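Local coordinates for protein 5'-deoxynucleotidase (Archaeoglobus fulgidus, PDB 1YNB) that probably hydrolyses 2'-deoxyribonucleoside 5'-phosphates to deoxyribonucleosides and phosphate, as a metal-dependent homodimeric phosphatase of the HD-domain superfamily, at residues R45-A50 with A70-D75. Sequence-based numbering, arbitrary orientation.
Sequences RAAIIA and AALFHD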
loop_
_atom_site.group_PDB
_atom_site.type_symbol
_atom_site.label_atom_id
_atom_site.label_comp_id
_atom_site.label_asym_id
_atom_site.label_seq_id
_atom_site.Cartn_x
_atom_site.Cartn_y
_atom_site.Cartn_z
ATOM N N ARG A 45 8.715 6.560 3.612
ATOM C CA ARG A 45 9.788 5.627 3.841
ATOM C C ARG A 45 11.081 6.318 4.258
ATOM O O ARG A 45 11.847 5.742 5.030
ATOM C CB ARG A 45 10.029 4.717 2.631
ATOM C CG ARG A 45 11.057 3.643 2.943
ATOM C CD ARG A 45 11.032 2.450 2.015
ATOM N NE ARG A 45 11.316 2.833 0.623
ATOM C CZ ARG A 45 11.552 1.943 -0.346
ATOM N NH1 ARG A 45 11.549 0.653 -0.079
ATOM N NH2 ARG A 45 11.753 2.350 -1.592
ATOM N N ALA A 46 11.303 7.541 3.780
ATOM C CA ALA A 46 12.527 8.230 4.172
ATOM C C ALA A 46 12.464 8.485 5.694
ATOM O O ALA A 46 13.510 8.430 6.373
ATOM C CB ALA A 46 12.651 9.546 3.433
ATOM N N ALA A 47 11.265 8.777 6.198
ATOM C CA ALA A 47 11.113 9.010 7.645
ATOM C C ALA A 47 11.465 7.769 8.422
ATOM O O ALA A 47 12.218 7.836 9.400
ATOM C CB ALA A 47 9.696 9.523 7.974
ATOM N N ILE A 48 10.966 6.602 7.999
ATOM C CA ILE A 48 11.309 5.371 8.661
ATOM C C ILE A 48 12.825 5.121 8.541
ATOM O O ILE A 48 13.501 4.732 9.515
ATOM C CB ILE A 48 10.448 4.219 8.079
ATOM C CG1 ILE A 48 8.984 4.462 8.485
ATOM C CG2 ILE A 48 10.921 2.830 8.573
ATOM C CD1 ILE A 48 8.005 3.506 7.833
ATOM N N ILE A 49 13.396 5.354 7.362
ATOM C CA ILE A 49 14.841 5.167 7.253
ATOM C C ILE A 49 15.626 6.110 8.198
ATOM O O ILE A 49 16.633 5.693 8.771
ATOM C CB ILE A 49 15.307 5.429 5.810
ATOM C CG1 ILE A 49 14.756 4.270 4.929
ATOM C CG2 ILE A 49 16.841 5.438 5.720
ATOM C CD1 ILE A 49 15.003 4.514 3.365
ATOM N N ALA A 50 15.171 7.359 8.323
ATOM C CA ALA A 50 15.872 8.341 9.163
ATOM C C ALA A 50 15.864 7.858 10.620
ATOM O O ALA A 50 16.865 8.001 11.332
ATOM C CB ALA A 50 15.232 9.703 9.037
ATOM N N ALA A 70 11.432 15.056 11.177
ATOM C CA ALA A 70 12.052 16.041 10.330
ATOM C C ALA A 70 12.021 15.578 8.872
ATOM O O ALA A 70 11.885 16.389 7.954
ATOM C CB ALA A 70 13.521 16.257 10.778
ATOM N N ALA A 71 12.174 14.282 8.667
ATOM C CA ALA A 71 12.131 13.734 7.302
ATOM C C ALA A 71 10.728 13.938 6.716
ATOM O O ALA A 71 10.584 14.195 5.505
ATOM C CB ALA A 71 12.464 12.237 7.326
ATOM N N LEU A 72 9.690 13.822 7.543
ATOM C CA LEU A 72 8.328 14.022 7.027
ATOM C C LEU A 72 8.105 15.430 6.512
ATOM O O LEU A 72 7.356 15.638 5.549
ATOM C CB LEU A 72 7.294 13.733 8.100
ATOM C CG LEU A 72 7.164 12.295 8.547
ATOM C CD1 LEU A 72 6.250 12.243 9.795
ATOM C CD2 LEU A 72 6.550 11.468 7.391
ATOM N N PHE A 73 8.721 16.420 7.168
ATOM C CA PHE A 73 8.589 17.821 6.766
ATOM C C PHE A 73 9.582 18.261 5.695
ATOM O O PHE A 73 9.520 19.400 5.208
ATOM C CB PHE A 73 8.769 18.732 7.993
ATOM C CG PHE A 73 7.575 18.767 8.895
ATOM C CD1 PHE A 73 6.544 19.689 8.666
ATOM C CD2 PHE A 73 7.425 17.831 9.905
ATOM C CE1 PHE A 73 5.367 19.662 9.447
ATOM C CE2 PHE A 73 6.256 17.790 10.697
ATOM C CZ PHE A 73 5.228 18.707 10.461
ATOM N N HIS A 74 10.488 17.370 5.324
ATOM C CA HIS A 74 11.540 17.687 4.373
ATOM C C HIS A 74 11.125 18.282 3.029
ATOM O O HIS A 74 11.656 19.307 2.616
ATOM C CB HIS A 74 12.416 16.451 4.162
ATOM C CG HIS A 74 13.724 16.746 3.498
ATOM N ND1 HIS A 74 14.368 15.838 2.681
ATOM C CD2 HIS A 74 14.523 17.838 3.554
ATOM C CE1 HIS A 74 15.508 16.360 2.263
ATOM N NE2 HIS A 74 15.625 17.573 2.778
ATOM N N ASP A 75 10.176 17.683 2.326
ATOM C CA ASP A 75 9.811 18.283 1.039
ATOM C C ASP A 75 8.467 18.931 1.114
ATOM O O ASP A 75 7.857 19.191 0.097
ATOM C CB ASP A 75 9.768 17.216 -0.062
ATOM C CG ASP A 75 10.993 16.370 -0.080
ATOM O OD1 ASP A 75 12.105 16.942 0.042
ATOM O OD2 ASP A 75 10.844 15.136 -0.212
#
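No aromatic ring or other flat side chain takes part where Ala47 and Ala71 meet. The nearby ring of His74 has Asp75 OD1 over one face, 3.6 Å above the plane and displaced toward the rim. The side chains that meet are all apolar, and no hydrogen bond joins the two segments. The CA atoms of Ala47 and Ala71 are 4.8 Å apart, a close approach that small side chains permit. Ala71 CB presses onto the backbone of the other helix, 3.5 Å from Ala47 CA. Around it stand Ala46 O and the methyl of Ala50, the latter's CB 4.1 Å from Ala71 CB. Ala46 O is already bonded by the N of Ala50, one helical turn on. Leu72 reaches Ala47 from one flank. With CG anti to its own carbonyl carbon (chi1 -68°), it brings CD2 to 3.7 Å from Ala47 CB. Both residues also pack on the second subunit, Leu72 on its Ala47 and Ala47 on its Leu72, so the contact continues into the dimer interface. His74 and Asp75 follow just after Phe73 and are, with His42 and Asp124, consistent with the metal-binding H...HD...D pattern of HD domains; no metal is bound to them here. Asn43 ND2 hydrogen-bonds Asp75 OD2, a second tie to helix 39-56. The contact thus joins helix 39-56 to the C-terminal part of helix 61-73 in the buried all-helical core. Helix 117-135 touches both segments: Arg45 forms salt bridges with its Glu127 and Glu134, while Ala70 and His74 touch its Val120.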